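Local coordinates for protein T cell receptor gamma chain (Monodelphis domestica, PDB 7L15) that forms the gamma half of the marsupial gamma mu T cell receptor, pairing with the mu chain, and probably takes part in antigen recognition by T cells, at residues 143-148 / 199-204; 161-164 / 169-172; 175-180 / 184-189; 203-208 / 213-218. All blocks are in the same frame, centred on the assembly; numbering follows the deposited sequence.

Contact 1: 143-148 / 199-204. With NAG (2-acetamido-2-deoxy-beta-D-glucopyranose), chain C.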
loop_
_atom_site.group_PDB
_atom_site.type_symbol
_atom_site.label_atom_id
_atom_site.label_comp_id
_atom_site.label_asym_id
_atom_site.label_seq_id
_atom_site.Cartn_x
_atom_site.Cartn_y
_atom_site.Cartn_z
ATOM N N GLY B 143 -10.269 23.253 -2.423
ATOM C CA GLY B 143 -10.642 22.973 -1.053
ATOM C C GLY B 143 -10.187 21.602 -0.626
ATOM O O GLY B 143 -10.212 20.664 -1.422
ATOM N N THR B 144 -9.770 21.468 0.626
ATOM C CA THR B 144 -9.193 20.227 1.130
ATOM C C THR B 144 -10.101 19.617 2.194
ATOM O O THR B 144 -10.402 20.257 3.209
ATOM C CB THR B 144 -7.794 20.461 1.698
ATOM O OG1 THR B 144 -6.969 21.071 0.694
ATOM C CG2 THR B 144 -7.157 19.139 2.122
ATOM N N TYR B 145 -10.557 18.400 1.936
ATOM C CA TYR B 145 -11.229 17.581 2.926
ATOM C C TYR B 145 -10.179 16.786 3.670
ATOM O O TYR B 145 -9.234 16.275 3.075
ATOM C CB TYR B 145 -12.219 16.611 2.278
ATOM C CG TYR B 145 -13.253 17.259 1.417
ATOM C CD1 TYR B 145 -12.983 17.570 0.088
ATOM C CD2 TYR B 145 -14.504 17.566 1.924
ATOM C CE1 TYR B 145 -13.940 18.176 -0.707
ATOM C CE2 TYR B 145 -15.458 18.163 1.143
ATOM C CZ TYR B 145 -15.177 18.466 -0.171
ATOM O OH TYR B 145 -16.152 19.067 -0.936
ATOM N N ILE B 146 -10.347 16.679 4.972
ATOM C CA ILE B 146 -9.380 15.994 5.806
ATOM C C ILE B 146 -10.138 14.990 6.655
ATOM O O ILE B 146 -11.110 15.353 7.322
ATOM C CB ILE B 146 -8.612 16.987 6.699
ATOM C CG1 ILE B 146 -7.866 18.016 5.843
ATOM C CG2 ILE B 146 -7.681 16.238 7.649
ATOM C CD1 ILE B 146 -7.401 19.254 6.644
ATOM N N CYS B 147 -9.701 13.738 6.647
ATOM C CA CYS B 147 -10.193 12.798 7.641
ATOM C C CYS B 147 -9.040 12.259 8.471
ATOM O O CYS B 147 -8.145 11.592 7.939
ATOM C CB CYS B 147 -10.966 11.634 7.032
ATOM S SG CYS B 147 -11.567 10.608 8.425
ATOM N N LEU B 148 -9.103 12.507 9.776
ATOM C CA LEU B 148 -8.207 11.903 10.754
ATOM C C LEU B 148 -8.894 10.683 11.374
ATOM O O LEU B 148 -10.017 10.781 11.878
ATOM C CB LEU B 148 -7.837 12.921 11.832
ATOM C CG LEU B 148 -7.207 12.392 13.131
ATOM C CD1 LEU B 148 -5.824 11.800 12.868
ATOM C CD2 LEU B 148 -7.105 13.500 14.154
ATOM N N LYS B 199 -19.855 18.837 -5.912
ATOM C CA LYS B 199 -20.233 17.439 -6.082
ATOM C C LYS B 199 -20.207 16.694 -4.748
ATOM O O LYS B 199 -19.592 17.120 -3.766
ATOM C CB LYS B 199 -19.305 16.740 -7.079
ATOM N N ASN B 200 -20.891 15.558 -4.733
ATOM C CA ASN B 200 -21.004 14.740 -3.537
ATOM C C ASN B 200 -19.883 13.714 -3.488
ATOM O O ASN B 200 -19.531 13.106 -4.502
ATOM C CB ASN B 200 -22.355 14.036 -3.496
ATOM C CG ASN B 200 -23.482 14.978 -3.185
ATOM O OD1 ASN B 200 -23.262 16.089 -2.693
ATOM N ND2 ASN B 200 -24.704 14.546 -3.462
ATOM N N LEU B 201 -19.326 13.527 -2.303
ATOM C CA LEU B 201 -18.197 12.637 -2.092
ATOM C C LEU B 201 -18.568 11.559 -1.085
ATOM O O LEU B 201 -19.417 11.771 -0.216
ATOM C CB LEU B 201 -16.991 13.411 -1.578
ATOM C CG LEU B 201 -16.519 14.555 -2.468
ATOM C CD1 LEU B 201 -15.275 15.170 -1.861
ATOM C CD2 LEU B 201 -16.252 14.075 -3.884
ATOM N N THR B 202 -17.922 10.399 -1.197
ATOM C CA THR B 202 -18.022 9.372 -0.172
ATOM C C THR B 202 -16.627 8.981 0.313
ATOM O O THR B 202 -15.695 8.829 -0.481
ATOM C CB THR B 202 -18.797 8.148 -0.673
ATOM O OG1 THR B 202 -20.089 8.562 -1.135
ATOM C CG2 THR B 202 -19.001 7.177 0.467
ATOM N N TYR B 203 -16.489 8.858 1.626
ATOM C CA TYR B 203 -15.251 8.468 2.280
ATOM C C TYR B 203 -15.442 7.091 2.905
ATOM O O TYR B 203 -16.435 6.857 3.607
ATOM C CB TYR B 203 -14.859 9.499 3.343
ATOM C CG TYR B 203 -13.708 9.067 4.237
ATOM C CD1 TYR B 203 -12.389 9.267 3.848
ATOM C CD2 TYR B 203 -13.950 8.451 5.465
ATOM C CE1 TYR B 203 -11.333 8.871 4.666
ATOM C CE2 TYR B 203 -12.904 8.037 6.291
ATOM C CZ TYR B 203 -11.602 8.255 5.891
ATOM O OH TYR B 203 -10.575 7.857 6.716
ATOM N N PHE B 204 -14.493 6.189 2.657
ATOM C CA PHE B 204 -14.557 4.810 3.136
ATOM C C PHE B 204 -13.338 4.459 3.974
ATOM O O PHE B 204 -12.224 4.889 3.672
ATOM C CB PHE B 204 -14.581 3.808 1.992
ATOM C CG PHE B 204 -15.696 3.989 1.035
ATOM C CD1 PHE B 204 -15.527 4.747 -0.103
ATOM C CD2 PHE B 204 -16.908 3.356 1.245
ATOM C CE1 PHE B 204 -16.567 4.890 -1.012
ATOM C CE2 PHE B 204 -17.946 3.495 0.337
ATOM C CZ PHE B 204 -17.773 4.262 -0.787
HETATM C C1 NAG C . -25.840 15.384 -3.180
HETATM C C2 NAG C . -26.432 16.070 -4.407
HETATM C C3 NAG C . -27.542 17.021 -3.981
HETATM C C4 NAG C . -28.578 16.288 -3.134
HETATM C C5 NAG C . -27.904 15.529 -1.984
HETATM C C6 NAG C . -28.863 14.642 -1.216
HETATM C C7 NAG C . -25.122 16.495 -6.436
HETATM C C8 NAG C . -24.027 17.310 -7.063
HETATM N N2 NAG C . -25.407 16.775 -5.158
HETATM O O3 NAG C . -28.155 17.573 -5.141
HETATM O O4 NAG C . -29.502 17.221 -2.582
HETATM O O5 NAG C . -26.868 14.671 -2.490
HETATM O O6 NAG C . -28.185 13.889 -0.219
HETATM O O7 NAG C . -25.725 15.625 -7.059
HETATM O O HOH W 1 -8.314 8.843 6.603
#
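C147 and Y203 meet between the two sheets of the C1-set domain, the cysteine on strand 142-152 and the tyrosine on strand 201-206. The cysteine lies over one face of the phenol ring, displaced toward the rim, with C147 CB 3.9 Å from the Y203 ring centroid. Its sulfur comes in more obliquely, a sulfur-aromatic contact in which C147 SG is 3.5 Å from Y203 CZ. Y203 CG is anti to the backbone N (chi1 170°), a setting that carries the hydroxyl past the sulfur to a water that lies 3.1 Å from C147 O and donates to it. Two residues earlier on each strand, Y145 and L201 reverse the roles: the ring now belongs to strand 142-152, and L201 CD1 rests over its face, 3.5 Å from Y145 CE1. The neighbouring N200 turns the other way and carries N-acetylglucosamine on ND2. W161 meets the Y203 ring edge-to-face from strand 158-163. Classical immunoglobulin domains usually have a disulfide joining the sheets here, beside such a tryptophan. With tyrosine at the position facing C147, this crossing relies on CH-pi and sulfur-aromatic packing instead of a covalent bridge.

Contact 2: 161-164 / 169-172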
loop_
_atom_site.group_PDB
_atom_site.type_symbol
_atom_site.label_atom_id
_atom_site.label_comp_id
_atom_site.label_asym_id
_atom_site.label_seq_id
_atom_site.Cartn_x
_atom_site.Cartn_y
_atom_site.Cartn_z
ATOM N N TRP B 161 -11.359 7.731 -1.020
ATOM C CA TRP B 161 -12.356 8.737 -1.335
ATOM C C TRP B 161 -12.914 8.456 -2.721
ATOM O O TRP B 161 -12.154 8.189 -3.652
ATOM C CB TRP B 161 -11.748 10.139 -1.306
ATOM C CG TRP B 161 -11.019 10.469 -0.035
ATOM C CD1 TRP B 161 -9.841 9.924 0.406
ATOM C CD2 TRP B 161 -11.411 11.429 0.949
ATOM N NE1 TRP B 161 -9.485 10.481 1.615
ATOM C CE2 TRP B 161 -10.428 11.410 1.968
ATOM C CE3 TRP B 161 -12.500 12.305 1.074
ATOM C CZ2 TRP B 161 -10.501 12.231 3.094
ATOM C CZ3 TRP B 161 -12.573 13.127 2.209
ATOM C CH2 TRP B 161 -11.579 13.076 3.203
ATOM N N LYS B 162 -14.237 8.515 -2.858
ATOM C CA LYS B 162 -14.890 8.408 -4.153
ATOM C C LYS B 162 -15.837 9.585 -4.343
ATOM O O LYS B 162 -16.352 10.152 -3.376
ATOM C CB LYS B 162 -15.675 7.112 -4.289
ATOM C CG LYS B 162 -14.856 5.845 -4.196
ATOM C CD LYS B 162 -15.712 4.646 -4.603
ATOM C CE LYS B 162 -14.911 3.364 -4.512
ATOM N NZ LYS B 162 -13.550 3.598 -5.048
ATOM N N GLU B 163 -16.069 9.954 -5.596
ATOM C CA GLU B 163 -17.138 10.894 -5.893
ATOM C C GLU B 163 -18.295 10.143 -6.530
ATOM O O GLU B 163 -18.093 9.143 -7.224
ATOM C CB GLU B 163 -16.669 12.024 -6.811
ATOM C CG GLU B 163 -16.203 11.593 -8.175
ATOM C CD GLU B 163 -15.661 12.760 -8.965
ATOM O OE1 GLU B 163 -14.624 12.597 -9.650
ATOM O OE2 GLU B 163 -16.266 13.852 -8.875
ATOM N N ASP B 164 -19.513 10.607 -6.251
ATOM C CA ASP B 164 -20.697 9.948 -6.788
ATOM C C ASP B 164 -20.651 9.964 -8.311
ATOM O O ASP B 164 -20.380 10.999 -8.928
ATOM C CB ASP B 164 -21.968 10.634 -6.282
ATOM C CG ASP B 164 -22.068 10.635 -4.767
ATOM O OD1 ASP B 164 -21.081 10.255 -4.096
ATOM O OD2 ASP B 164 -23.138 11.017 -4.248
ATOM N N PRO B 169 -11.123 5.238 -7.030
ATOM C CA PRO B 169 -10.687 6.096 -5.926
ATOM C C PRO B 169 -10.029 7.367 -6.459
ATOM O O PRO B 169 -9.376 7.370 -7.504
ATOM C CB PRO B 169 -9.697 5.206 -5.159
ATOM C CG PRO B 169 -10.229 3.845 -5.356
ATOM C CD PRO B 169 -10.768 3.827 -6.782
ATOM N N LEU B 170 -10.264 8.463 -5.762
ATOM C CA LEU B 170 -9.652 9.730 -6.119
ATOM C C LEU B 170 -8.218 9.801 -5.599
ATOM O O LEU B 170 -7.806 9.047 -4.705
ATOM C CB LEU B 170 -10.481 10.883 -5.565
ATOM C CG LEU B 170 -11.923 10.802 -6.049
ATOM C CD1 LEU B 170 -12.837 11.684 -5.226
ATOM C CD2 LEU B 170 -11.994 11.159 -7.532
ATOM N N ASP B 171 -7.453 10.724 -6.178
ATOM C CA ASP B 171 -6.029 10.861 -5.867
ATOM C C ASP B 171 -5.907 11.677 -4.580
ATOM O O ASP B 171 -5.690 12.894 -4.582
ATOM C CB ASP B 171 -5.288 11.496 -7.043
ATOM C CG ASP B 171 -3.781 11.631 -6.802
ATOM O OD1 ASP B 171 -3.117 10.627 -6.465
ATOM O OD2 ASP B 171 -3.253 12.752 -6.979
ATOM N N ALA B 172 -6.077 10.985 -3.456
ATOM C CA ALA B 172 -5.933 11.597 -2.144
ATOM C C ALA B 172 -4.497 11.445 -1.635
ATOM O O ALA B 172 -3.741 10.595 -2.092
ATOM C CB ALA B 172 -6.915 10.976 -1.148
HETATM O O HOH W 2 -8.752 7.556 -2.500
#
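W161 O is approached by two neighbouring residues of 169-172. L170 N donates to it almost straight, with L170 N and W161 O 2.8 Å apart and an angle of 172° at the hydrogen, while P169 CA adds a CA-H...O contact. On the same residue, W161 N gives its hydrogen to a water that in turn donates to L170 O, so both backbone polar groups of W161 are tied to L170. That water also lies in the plane of the indole, at its edge. W161 is the core tryptophan characteristic of the C strand in immunoglobulin domains, and 169-172 is the segment that follows this strand on the way to strand 173-180. Here A172 CB packs obliquely on the indole, 3.5 Å from W161 CD1; the indole NE1 is hydrogen-bonded to S188 OG. L170 crosses E163 at about a right angle, its two methyls dividing the work: L170 CD1 lies 3.7 Å from E163 N and L170 CD2 3.7 Å from E163 OE1. K162 runs alongside P169, and a bend at its last torsion (chi4 -42°) brings K162 NZ to 3.3 Å from P169 CD, with the ammonium hydrogen-bonded to S167 O.

Contact 3: 175-180 / 184-189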
loop_
_atom_site.group_PDB
_atom_site.type_symbol
_atom_site.label_atom_id
_atom_site.label_comp_id
_atom_site.label_asym_id
_atom_site.label_seq_id
_atom_site.Cartn_x
_atom_site.Cartn_y
_atom_site.Cartn_z
ATOM N N GLY B 175 -1.157 10.189 4.956
ATOM C CA GLY B 175 -0.028 10.218 5.862
ATOM C C GLY B 175 0.341 8.829 6.340
ATOM O O GLY B 175 -0.368 7.846 6.124
ATOM N N PRO B 176 1.475 8.734 7.021
ATOM C CA PRO B 176 1.894 7.443 7.566
ATOM C C PRO B 176 0.976 7.037 8.708
ATOM O O PRO B 176 0.278 7.861 9.297
ATOM C CB PRO B 176 3.310 7.728 8.073
ATOM C CG PRO B 176 3.202 9.159 8.598
ATOM C CD PRO B 176 2.237 9.851 7.619
ATOM N N ILE B 177 0.983 5.751 9.025
ATOM C CA ILE B 177 0.304 5.290 10.229
ATOM C C ILE B 177 1.241 5.531 11.403
ATOM O O ILE B 177 2.349 4.994 11.442
ATOM C CB ILE B 177 -0.093 3.817 10.116
ATOM C CG1 ILE B 177 -1.060 3.649 8.939
ATOM C CG2 ILE B 177 -0.720 3.349 11.416
ATOM C CD1 ILE B 177 -1.640 2.265 8.761
ATOM N N THR B 178 0.808 6.349 12.351
ATOM C CA THR B 178 1.660 6.793 13.442
ATOM C C THR B 178 1.096 6.326 14.774
ATOM O O THR B 178 -0.120 6.232 14.960
ATOM C CB THR B 178 1.792 8.312 13.459
ATOM O OG1 THR B 178 0.553 8.886 13.892
ATOM C CG2 THR B 178 2.116 8.827 12.067
ATOM N N GLY B 179 1.984 6.038 15.699
ATOM C CA GLY B 179 1.564 5.624 17.012
ATOM C C GLY B 179 2.439 4.510 17.509
ATOM O O GLY B 179 3.557 4.313 17.030
ATOM N N GLY B 180 1.914 3.798 18.492
ATOM C CA GLY B 180 2.640 2.706 19.110
ATOM C C GLY B 180 1.765 2.092 20.174
ATOM O O GLY B 180 0.655 2.566 20.450
ATOM N N TYR B 184 -2.936 3.636 17.347
ATOM C CA TYR B 184 -2.375 4.214 16.136
ATOM C C TYR B 184 -3.385 5.146 15.487
ATOM O O TYR B 184 -4.587 5.069 15.743
ATOM C CB TYR B 184 -1.956 3.126 15.136
ATOM C CG TYR B 184 -0.834 2.234 15.628
ATOM C CD1 TYR B 184 -1.093 1.137 16.439
ATOM C CD2 TYR B 184 0.486 2.485 15.264
ATOM C CE1 TYR B 184 -0.058 0.316 16.888
ATOM C CE2 TYR B 184 1.516 1.680 15.698
ATOM C CZ TYR B 184 1.246 0.597 16.512
ATOM O OH TYR B 184 2.293 -0.194 16.943
ATOM N N SER B 185 -2.887 6.018 14.608
ATOM C CA SER B 185 -3.760 6.933 13.892
ATOM C C SER B 185 -3.214 7.185 12.491
ATOM O O SER B 185 -2.056 6.893 12.190
ATOM C CB SER B 185 -3.912 8.244 14.664
ATOM O OG SER B 185 -2.674 8.902 14.727
ATOM N N GLN B 186 -4.064 7.743 11.630
ATOM C CA GLN B 186 -3.649 8.100 10.279
ATOM C C GLN B 186 -4.563 9.187 9.755
ATOM O O GLN B 186 -5.779 9.117 9.940
ATOM C CB GLN B 186 -3.697 6.910 9.315
ATOM C CG GLN B 186 -3.211 7.266 7.931
ATOM C CD GLN B 186 -3.364 6.134 6.937
ATOM O OE1 GLN B 186 -4.437 5.555 6.807
ATOM N NE2 GLN B 186 -2.283 5.816 6.222
ATOM N N VAL B 187 -3.984 10.188 9.097
ATOM C CA VAL B 187 -4.769 11.237 8.460
ATOM C C VAL B 187 -4.672 11.061 6.949
ATOM O O VAL B 187 -3.620 10.700 6.429
ATOM C CB VAL B 187 -4.305 12.639 8.910
ATOM C CG1 VAL B 187 -2.979 12.959 8.355
ATOM C CG2 VAL B 187 -5.290 13.682 8.480
ATOM N N SER B 188 -5.776 11.275 6.246
ATOM C CA SER B 188 -5.715 11.434 4.799
ATOM C C SER B 188 -6.482 12.680 4.402
ATOM O O SER B 188 -7.328 13.181 5.148
ATOM C CB SER B 188 -6.290 10.237 4.045
ATOM O OG SER B 188 -7.695 10.279 4.077
ATOM N N TRP B 189 -6.192 13.184 3.210
ATOM C CA TRP B 189 -6.844 14.424 2.818
ATOM C C TRP B 189 -6.957 14.521 1.302
ATOM O O TRP B 189 -6.159 13.945 0.560
ATOM C CB TRP B 189 -6.110 15.634 3.398
ATOM C CG TRP B 189 -4.685 15.884 2.940
ATOM C CD1 TRP B 189 -4.276 16.805 2.011
ATOM C CD2 TRP B 189 -3.486 15.278 3.451
ATOM N NE1 TRP B 189 -2.907 16.789 1.895
ATOM C CE2 TRP B 189 -2.395 15.872 2.773
ATOM C CE3 TRP B 189 -3.227 14.294 4.412
ATOM C CZ2 TRP B 189 -1.064 15.511 3.023
ATOM C CZ3 TRP B 189 -1.905 13.931 4.658
ATOM C CH2 TRP B 189 -0.840 14.542 3.966
HETATM O O HOH W 3 -1.058 10.363 9.087
#
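The Y184 ring lies against the glycine backbone of the facing strand: G180 N sits over one face, 3.5 Å above the plane and offset toward the rim, while G179 C and T178 O approach obliquely. The other large ring, W189, meets G175 N obliquely at the far end of the contact, and its NE1 is hydrogen-bonded to S188 OG of the T cell receptor mu chain. Both rings belong to one strand of a beta hairpin, 173-180 and 183-193, with 173-180 at the margin of the C1-set sheet that packs on the mu chain. T178 and S185 are a hydrogen-bonded antiparallel pair, T178 N reaching S185 O at 2.9 Å and S185 N reaching T178 O at 2.8 Å. Their hydroxyls stand on the same face of the sheet and share a weak bond. G179, beside Y184, has a backbone conformation (phi 139°) that calls for glycine. Toward G175 the direct ladder is interrupted, and a water takes its place, donating to P176 O and accepting from V187 N; the backbone then closes again with G175 N on V187 O at 2.9 Å. I177 uses both branches: CG2 packs on Y184 CB at 3.9 Å, and CG1 lies against the Q186 amide. Q186 swings CG away from its own amide nitrogen (chi1 -178°) and, extended beyond, reaches back across to G175, where Q186 NE2 donates to G175 O at 2.8 Å, the oxygen lying 18° out of the amide plane.

Contact 4: 203-208 / 213-218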
loop_
_atom_site.group_PDB
_atom_site.type_symbol
_atom_site.label_atom_id
_atom_site.label_comp_id
_atom_site.label_asym_id
_atom_site.label_seq_id
_atom_site.Cartn_x
_atom_site.Cartn_y
_atom_site.Cartn_z
ATOM N N TYR B 203 -16.489 8.858 1.626
ATOM C CA TYR B 203 -15.251 8.468 2.280
ATOM C C TYR B 203 -15.442 7.091 2.905
ATOM O O TYR B 203 -16.435 6.857 3.607
ATOM C CB TYR B 203 -14.859 9.499 3.343
ATOM C CG TYR B 203 -13.708 9.067 4.237
ATOM C CD1 TYR B 203 -12.389 9.267 3.848
ATOM C CD2 TYR B 203 -13.950 8.451 5.465
ATOM C CE1 TYR B 203 -11.333 8.871 4.666
ATOM C CE2 TYR B 203 -12.904 8.037 6.291
ATOM C CZ TYR B 203 -11.602 8.255 5.891
ATOM O OH TYR B 203 -10.575 7.857 6.716
ATOM N N PHE B 204 -14.493 6.189 2.657
ATOM C CA PHE B 204 -14.557 4.810 3.136
ATOM C C PHE B 204 -13.338 4.459 3.974
ATOM O O PHE B 204 -12.224 4.889 3.672
ATOM C CB PHE B 204 -14.581 3.808 1.992
ATOM C CG PHE B 204 -15.696 3.989 1.035
ATOM C CD1 PHE B 204 -15.527 4.747 -0.103
ATOM C CD2 PHE B 204 -16.908 3.356 1.245
ATOM C CE1 PHE B 204 -16.567 4.890 -1.012
ATOM C CE2 PHE B 204 -17.946 3.495 0.337
ATOM C CZ PHE B 204 -17.773 4.262 -0.787
ATOM N N TYR B 205 -13.529 3.597 4.973
ATOM C CA TYR B 205 -12.377 2.955 5.592
ATOM C C TYR B 205 -12.709 1.529 6.016
ATOM O O TYR B 205 -13.859 1.194 6.307
ATOM C CB TYR B 205 -11.825 3.768 6.789
ATOM C CG TYR B 205 -12.750 3.944 7.970
ATOM C CD1 TYR B 205 -13.667 4.986 8.010
ATOM C CD2 TYR B 205 -12.684 3.082 9.065
ATOM C CE1 TYR B 205 -14.503 5.153 9.112
ATOM C CE2 TYR B 205 -13.497 3.241 10.157
ATOM C CZ TYR B 205 -14.413 4.267 10.179
ATOM O OH TYR B 205 -15.221 4.391 11.286
ATOM N N GLN B 206 -11.677 0.689 6.032
ATOM C CA GLN B 206 -11.754 -0.685 6.498
ATOM C C GLN B 206 -10.755 -0.896 7.627
ATOM O O GLN B 206 -9.665 -0.312 7.640
ATOM C CB GLN B 206 -11.455 -1.701 5.379
ATOM C CG GLN B 206 -12.470 -1.724 4.258
ATOM C CD GLN B 206 -11.960 -2.491 3.053
ATOM O OE1 GLN B 206 -11.397 -3.568 3.195
ATOM N NE2 GLN B 206 -12.133 -1.924 1.866
ATOM N N HIS B 207 -11.130 -1.757 8.563
ATOM C CA HIS B 207 -10.288 -2.033 9.710
ATOM C C HIS B 207 -10.737 -3.347 10.313
ATOM O O HIS B 207 -11.916 -3.711 10.220
ATOM C CB HIS B 207 -10.364 -0.921 10.753
ATOM C CG HIS B 207 -9.340 -1.063 11.825
ATOM N ND1 HIS B 207 -9.559 -1.799 12.967
ATOM C CD2 HIS B 207 -8.064 -0.617 11.899
ATOM C CE1 HIS B 207 -8.475 -1.769 13.721
ATOM N NE2 HIS B 207 -7.553 -1.053 13.097
ATOM N N GLU B 208 -9.787 -4.048 10.942
ATOM C CA GLU B 208 -10.082 -5.385 11.442
ATOM C C GLU B 208 -11.168 -5.353 12.517
ATOM O O GLU B 208 -11.944 -6.305 12.642
ATOM C CB GLU B 208 -8.803 -6.050 11.968
ATOM C CG GLU B 208 -8.998 -7.477 12.470
ATOM C CD GLU B 208 -7.764 -8.053 13.179
ATOM O OE1 GLU B 208 -6.645 -7.520 12.996
ATOM O OE2 GLU B 208 -7.912 -9.048 13.924
ATOM N N GLU B 213 -16.882 -5.490 6.491
ATOM C CA GLU B 213 -17.655 -4.429 5.840
ATOM C C GLU B 213 -16.991 -3.067 6.042
ATOM O O GLU B 213 -16.678 -2.695 7.182
ATOM C CB GLU B 213 -19.091 -4.383 6.384
ATOM C CG GLU B 213 -19.664 -5.718 6.837
ATOM C CD GLU B 213 -20.944 -5.556 7.665
ATOM O OE1 GLU B 213 -22.037 -5.482 7.060
ATOM O OE2 GLU B 213 -20.852 -5.490 8.917
ATOM N N PRO B 214 -16.760 -2.300 4.976
ATOM C CA PRO B 214 -16.310 -0.911 5.143
ATOM C C PRO B 214 -17.319 -0.068 5.902
ATOM O O PRO B 214 -18.526 -0.307 5.851
ATOM C CB PRO B 214 -16.165 -0.406 3.703
ATOM C CG PRO B 214 -15.993 -1.643 2.871
ATOM C CD PRO B 214 -16.746 -2.740 3.569
ATOM N N LYS B 215 -16.798 0.925 6.621
ATOM C CA LYS B 215 -17.573 2.077 7.074
ATOM C C LYS B 215 -17.521 3.155 5.998
ATOM O O LYS B 215 -16.485 3.350 5.358
ATOM C CB LYS B 215 -17.016 2.631 8.392
ATOM C CG LYS B 215 -17.879 3.704 9.039
ATOM C CD LYS B 215 -19.235 3.152 9.474
ATOM C CE LYS B 215 -20.068 4.209 10.199
ATOM N NZ LYS B 215 -19.424 4.615 11.481
ATOM N N ALA B 216 -18.636 3.851 5.790
ATOM C CA ALA B 216 -18.730 4.854 4.737
ATOM C C ALA B 216 -19.386 6.118 5.264
ATOM O O ALA B 216 -20.382 6.052 5.991
ATOM C CB ALA B 216 -19.532 4.343 3.538
ATOM N N PHE B 217 -18.832 7.269 4.879
ATOM C CA PHE B 217 -19.409 8.564 5.208
ATOM C C PHE B 217 -19.717 9.335 3.934
ATOM O O PHE B 217 -18.960 9.285 2.965
ATOM C CB PHE B 217 -18.474 9.379 6.114
ATOM C CG PHE B 217 -18.352 8.810 7.489
ATOM C CD1 PHE B 217 -19.199 9.229 8.505
ATOM C CD2 PHE B 217 -17.434 7.816 7.757
ATOM C CE1 PHE B 217 -19.102 8.682 9.780
ATOM C CE2 PHE B 217 -17.331 7.268 9.024
ATOM C CZ PHE B 217 -18.171 7.695 10.029
ATOM N N SER B 218 -20.828 10.046 3.947
ATOM C CA SER B 218 -21.240 10.892 2.845
ATOM C C SER B 218 -20.866 12.335 3.161
ATOM O O SER B 218 -21.055 12.801 4.287
ATOM C CB SER B 218 -22.755 10.766 2.618
ATOM O OG SER B 218 -23.262 11.877 1.897
HETATM O O HOH W 4 -13.715 -3.033 7.394
#
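Y205 and K215 lie side by side, pointing the same way, so that the lysine's aliphatic root covers one face of the phenol ring: K215 CB is 3.8 Å from the Y205 ring centroid, and CG continues toward the hydroxyl. The rim of the same ring meets that of F217, each touching the other near its plane, with Y205 CE1 3.5 Å from F217 CE2. Y205 CG is set between its backbone N and carbonyl carbon (chi1 63°), and from there the ring spans both K215 and F217. F217 also lies at the edge of Y203. On the reverse side of the strands F204 packs on A216, its CD2 3.6 Å from A216 CB, and Q206 runs beside P214, with NE2 hydrogen-bonded to Y160 OH. Between the two faces, two hydrogen-bonded antiparallel pairs hold the register: Y203 with F217, whose F217 N to Y203 O bond is 2.7 Å, and Y205 with K215. Beyond them a water accepts from H207 N and lies 3.0 Å from E213 O, to which it can donate. Two neighbouring strands joined in this way, 201-206 central and 215-219 at the margin of its sheet, make the F-G hairpin of an immunoglobulin constant domain.

How the contacts relate
Together the contacts outline the C1-set sandwich. Contact 1 joins its two sheets and encloses contacts 2 and 3 along the chain, which follow one another in series; contact 4 begins on strand 201-206, where contact 1 ends. Contacts 1 and 2 have centres about 8 Å apart; those of contacts 1 and 4 are about 12 Å apart, all three reaching the sheet of strands 158-163, 201-206 and 215-219. Contact 3 belongs to the opposing sheet, with strand 142-152 of contact 1, about 16 Å from contact 1 between centres. Its sheet faces the mu chain, while the other leads back to glycosylated N200, just before strand 201-206; gamma-chain S188 of contact 3 links the layers by a probable hydrogen bond from W161 NE1 of contact 2 to its OG.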